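Local coordinates for thymidylate kinase (Ehrlichia chaffeensis, PDB 3LD9), which probably phosphorylates dTMP to dTDP at the expense of ATP, a step shared by the de novo and salvage routes to dTTP, at residues A[59-73]-A[87-99]. Numbering follows the deposited sequence.
Sequences EPGGTLLNESVRNLL and FFIAMRREHFVKI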
# COMPACT_ATOMS: atom_id res chain seq x y z
N GLU A 59 -2.93 2.42 -15.50
CA GLU A 59 -1.72 3.14 -15.15
C GLU A 59 -1.85 4.56 -15.72
O GLU A 59 -2.57 4.78 -16.68
CB GLU A 59 -0.48 2.45 -15.75
CG GLU A 59 -0.27 1.02 -15.26
CD GLU A 59 1.15 0.52 -15.48
OE1 GLU A 59 1.49 -0.49 -14.85
OE2 GLU A 59 1.90 1.09 -16.30
N PRO A 60 -1.14 5.53 -15.12
CA PRO A 60 -0.43 5.35 -13.85
C PRO A 60 -1.44 5.22 -12.72
O PRO A 60 -2.36 6.00 -12.65
CB PRO A 60 0.39 6.61 -13.72
CG PRO A 60 -0.29 7.64 -14.54
CD PRO A 60 -1.01 6.89 -15.66
N GLY A 61 -1.31 4.18 -11.91
CA GLY A 61 -2.23 3.87 -10.84
C GLY A 61 -2.18 2.38 -10.52
O GLY A 61 -1.16 1.71 -10.70
N GLY A 62 -3.30 1.84 -10.03
CA GLY A 62 -3.36 0.42 -9.79
C GLY A 62 -3.17 -0.03 -8.36
O GLY A 62 -3.66 -1.08 -8.01
N THR A 63 -2.45 0.76 -7.56
CA THR A 63 -2.29 0.52 -6.13
C THR A 63 -2.55 1.84 -5.40
O THR A 63 -2.53 2.89 -6.02
CB THR A 63 -0.86 0.04 -5.80
OG1 THR A 63 0.08 1.13 -5.97
CG2 THR A 63 -0.48 -1.13 -6.74
N LEU A 64 -2.85 1.77 -4.10
CA LEU A 64 -3.05 2.97 -3.33
C LEU A 64 -1.84 3.92 -3.43
O LEU A 64 -2.00 5.12 -3.60
CB LEU A 64 -3.34 2.64 -1.89
CG LEU A 64 -4.61 1.85 -1.57
CD1 LEU A 64 -4.79 1.78 -0.05
CD2 LEU A 64 -5.87 2.46 -2.25
N LEU A 65 -0.62 3.40 -3.33
CA LEU A 65 0.57 4.27 -3.47
C LEU A 65 0.59 4.93 -4.83
O LEU A 65 0.76 6.14 -4.90
CB LEU A 65 1.86 3.50 -3.23
CG LEU A 65 3.18 4.23 -3.49
CD1 LEU A 65 3.32 5.48 -2.58
CD2 LEU A 65 4.35 3.22 -3.31
N ASN A 66 0.39 4.15 -5.90
CA ASN A 66 0.47 4.69 -7.25
C ASN A 66 -0.59 5.74 -7.53
O ASN A 66 -0.32 6.70 -8.24
CB ASN A 66 0.37 3.59 -8.32
CG ASN A 66 1.63 2.75 -8.44
OD1 ASN A 66 2.66 3.07 -7.84
ND2 ASN A 66 1.55 1.67 -9.21
N GLU A 67 -1.78 5.53 -6.97
CA GLU A 67 -2.85 6.50 -7.12
C GLU A 67 -2.47 7.79 -6.42
O GLU A 67 -2.67 8.87 -6.97
CB GLU A 67 -4.18 5.95 -6.60
CG GLU A 67 -4.79 4.86 -7.49
CD GLU A 67 -5.01 5.33 -8.94
OE1 GLU A 67 -5.03 6.56 -9.19
OE2 GLU A 67 -5.17 4.46 -9.83
N SER A 68 -1.91 7.69 -5.21
CA SER A 68 -1.49 8.90 -4.50
C SER A 68 -0.35 9.62 -5.21
O SER A 68 -0.35 10.85 -5.27
CB SER A 68 -1.09 8.63 -3.06
OG SER A 68 -2.21 8.28 -2.26
N VAL A 69 0.63 8.87 -5.70
CA VAL A 69 1.73 9.46 -6.46
C VAL A 69 1.18 10.09 -7.75
O VAL A 69 1.62 11.16 -8.14
CB VAL A 69 2.83 8.43 -6.81
CG1 VAL A 69 3.88 9.03 -7.81
CG2 VAL A 69 3.51 7.95 -5.57
N ARG A 70 0.24 9.42 -8.42
CA ARG A 70 -0.39 9.98 -9.63
C ARG A 70 -1.03 11.36 -9.38
O ARG A 70 -0.93 12.27 -10.22
CB ARG A 70 -1.42 9.03 -10.17
CG ARG A 70 -2.30 9.55 -11.33
CD ARG A 70 -3.61 8.82 -11.37
NE ARG A 70 -4.47 9.31 -12.45
CZ ARG A 70 -4.78 8.65 -13.58
NH1 ARG A 70 -4.33 7.42 -13.83
NH2 ARG A 70 -5.56 9.25 -14.46
N ASN A 71 -1.67 11.54 -8.22
CA ASN A 71 -2.32 12.82 -7.90
C ASN A 71 -1.30 13.91 -7.67
O ASN A 71 -1.52 15.04 -8.10
CB ASN A 71 -3.21 12.70 -6.66
CG ASN A 71 -4.36 11.71 -6.84
OD1 ASN A 71 -4.72 11.37 -7.95
ND2 ASN A 71 -4.90 11.22 -5.74
N LEU A 72 -0.19 13.59 -6.99
CA LEU A 72 0.94 14.49 -6.90
C LEU A 72 1.47 14.91 -8.26
O LEU A 72 1.73 16.11 -8.50
CB LEU A 72 2.11 13.87 -6.16
CG LEU A 72 1.98 13.82 -4.66
CD1 LEU A 72 3.21 13.17 -4.07
CD2 LEU A 72 1.75 15.27 -4.11
N LEU A 73 1.68 13.93 -9.13
CA LEU A 73 2.32 14.23 -10.41
C LEU A 73 1.38 15.12 -11.21
O LEU A 73 1.84 16.02 -11.89
CB LEU A 73 2.66 12.97 -11.22
CG LEU A 73 3.73 12.07 -10.59
CD1 LEU A 73 3.85 10.75 -11.37
CD2 LEU A 73 5.10 12.78 -10.51
N PHE A 87 9.34 7.95 -12.82
CA PHE A 87 8.25 7.77 -11.86
C PHE A 87 7.28 6.74 -12.42
O PHE A 87 6.86 5.83 -11.69
CB PHE A 87 7.49 9.05 -11.52
CG PHE A 87 8.15 9.89 -10.48
CD1 PHE A 87 8.24 9.46 -9.18
CD2 PHE A 87 8.63 11.15 -10.80
CE1 PHE A 87 8.86 10.27 -8.20
CE2 PHE A 87 9.25 11.94 -9.88
CZ PHE A 87 9.37 11.50 -8.56
N PHE A 88 6.96 6.84 -13.71
CA PHE A 88 6.01 5.89 -14.32
C PHE A 88 6.54 4.46 -14.34
O PHE A 88 5.78 3.51 -14.26
CB PHE A 88 5.62 6.26 -15.76
CG PHE A 88 4.83 7.53 -15.91
CD1 PHE A 88 4.10 8.06 -14.86
CD2 PHE A 88 4.82 8.18 -17.15
CE1 PHE A 88 3.39 9.24 -15.03
CE2 PHE A 88 4.08 9.34 -17.35
CZ PHE A 88 3.37 9.89 -16.27
N ILE A 89 7.85 4.31 -14.50
CA ILE A 89 8.48 2.99 -14.53
C ILE A 89 8.48 2.39 -13.10
O ILE A 89 8.13 1.23 -12.91
CB ILE A 89 9.87 3.06 -15.19
CG1 ILE A 89 9.74 3.44 -16.67
CG2 ILE A 89 10.60 1.75 -15.05
CD1 ILE A 89 9.15 2.32 -17.58
N ALA A 90 8.79 3.20 -12.10
CA ALA A 90 8.66 2.76 -10.70
C ALA A 90 7.23 2.30 -10.33
O ALA A 90 7.04 1.28 -9.70
CB ALA A 90 9.11 3.88 -9.76
N MET A 91 6.24 3.06 -10.75
CA MET A 91 4.83 2.75 -10.46
C MET A 91 4.41 1.48 -11.18
O MET A 91 3.67 0.64 -10.64
CB MET A 91 3.94 3.93 -10.90
CG MET A 91 4.17 5.18 -10.05
SD MET A 91 3.55 6.73 -10.76
CE MET A 91 1.85 6.50 -10.33
N ARG A 92 4.90 1.33 -12.41
CA ARG A 92 4.67 0.12 -13.24
C ARG A 92 5.22 -1.13 -12.54
O ARG A 92 4.54 -2.14 -12.44
CB ARG A 92 5.31 0.26 -14.61
CG ARG A 92 5.16 -1.02 -15.47
CD ARG A 92 5.33 -0.73 -16.95
NE ARG A 92 4.36 0.28 -17.30
CZ ARG A 92 4.52 1.28 -18.13
NH1 ARG A 92 5.64 1.45 -18.81
NH2 ARG A 92 3.52 2.14 -18.27
N ARG A 93 6.41 -1.00 -11.97
CA ARG A 93 6.99 -2.10 -11.19
C ARG A 93 6.09 -2.48 -10.03
O ARG A 93 5.76 -3.65 -9.85
CB ARG A 93 8.40 -1.75 -10.68
CG ARG A 93 9.09 -2.85 -9.87
CD ARG A 93 9.21 -4.14 -10.66
NE ARG A 93 9.75 -5.19 -9.81
CZ ARG A 93 9.84 -6.47 -10.18
NH1 ARG A 93 9.40 -6.87 -11.36
NH2 ARG A 93 10.36 -7.37 -9.38
N GLU A 94 5.68 -1.50 -9.25
CA GLU A 94 4.76 -1.74 -8.14
C GLU A 94 3.47 -2.44 -8.59
O GLU A 94 3.01 -3.43 -7.98
CB GLU A 94 4.38 -0.42 -7.45
CG GLU A 94 5.30 0.03 -6.31
CD GLU A 94 5.47 -1.00 -5.20
OE1 GLU A 94 6.51 -1.71 -5.21
OE2 GLU A 94 4.57 -1.09 -4.32
N HIS A 95 2.89 -1.90 -9.65
CA HIS A 95 1.63 -2.39 -10.19
C HIS A 95 1.77 -3.80 -10.72
O HIS A 95 0.92 -4.66 -10.51
CB HIS A 95 1.20 -1.45 -11.29
CG HIS A 95 -0.17 -1.71 -11.83
ND1 HIS A 95 -0.50 -1.41 -13.13
CD2 HIS A 95 -1.29 -2.20 -11.26
CE1 HIS A 95 -1.78 -1.68 -13.33
NE2 HIS A 95 -2.28 -2.17 -12.21
N PHE A 96 2.86 -4.05 -11.43
CA PHE A 96 3.08 -5.36 -11.98
C PHE A 96 3.23 -6.41 -10.89
O PHE A 96 2.62 -7.48 -10.98
CB PHE A 96 4.30 -5.40 -12.87
CG PHE A 96 4.49 -6.71 -13.52
CD1 PHE A 96 3.66 -7.10 -14.56
CD2 PHE A 96 5.47 -7.58 -13.10
CE1 PHE A 96 3.80 -8.33 -15.17
CE2 PHE A 96 5.61 -8.82 -13.69
CZ PHE A 96 4.78 -9.19 -14.75
N VAL A 97 4.05 -6.11 -9.89
CA VAL A 97 4.34 -7.09 -8.84
C VAL A 97 3.13 -7.30 -7.91
O VAL A 97 2.86 -8.42 -7.51
CB VAL A 97 5.62 -6.71 -8.03
CG1 VAL A 97 5.81 -7.68 -6.86
CG2 VAL A 97 6.86 -6.78 -8.93
N LYS A 98 2.39 -6.24 -7.58
CA LYS A 98 1.31 -6.36 -6.63
C LYS A 98 -0.01 -6.82 -7.25
O LYS A 98 -0.71 -7.60 -6.64
CB LYS A 98 1.18 -5.06 -5.80
CG LYS A 98 2.44 -4.93 -4.85
CD LYS A 98 2.48 -3.65 -4.03
CE LYS A 98 3.56 -3.70 -2.91
NZ LYS A 98 4.96 -3.47 -3.38
N ILE A 99 -0.31 -6.39 -8.48
CA ILE A 99 -1.63 -6.60 -9.05
C ILE A 99 -1.56 -7.46 -10.28
O ILE A 99 -2.17 -8.52 -10.32
CB ILE A 99 -2.30 -5.27 -9.44
CG1 ILE A 99 -2.35 -4.31 -8.24
CG2 ILE A 99 -3.68 -5.52 -10.02
CD1 ILE A 99 -3.10 -4.86 -7.00
O HOH W 1 2.87 3.39 -14.61
O HOH W 2 2.30 0.05 -4.67
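Glu59 meets Arg92 and His95 of helix 81-105 through its two carboxylate oxygens, an example of one buried acid tying a loop to a neighbouring helix. Its extended side chain lays OE2 against the edge of the Arg92 guanidinium, which donates from NE and NH2, each 2.8 Å from OE2, with carboxylate and guanidinium nearly coplanar. OE1 uses its anti lone pair for a nearly straight bond from His95 ND1 (2.8 Å, 169°). Arg92 NH1 also bonds Asn138, and His95 NE2 bonds Thr57. After a cis peptide bond, Pro60 sets CB against Met91 CE (3.7 Å) and CG 4.0 Å from Phe88 CE1, meeting the ring obliquely. Gly61 O lies over one face of the imidazole, and Gly62 CA lies 3.6 Å from His95 CD2. Thr63 OG1 accepts from Asn66 N as N-cap of helix 64-74. Asn66 then reaches across, its ND2 donating to Gly61 O and to Met91 O (2.8 Å), a carbonyl already bonded to His95 N. Beyond it, Met91 bends at chi3 (79°) and its SD lies 3.8 Å from Val69 CG1, while Leu73 CD2 rests on a face of Phe87. The helices run antiparallel at 159°, with the loop after strand 54-58 packed against the second helix, in the parallel-sheet, P-loop kinase fold of thymidylate kinases.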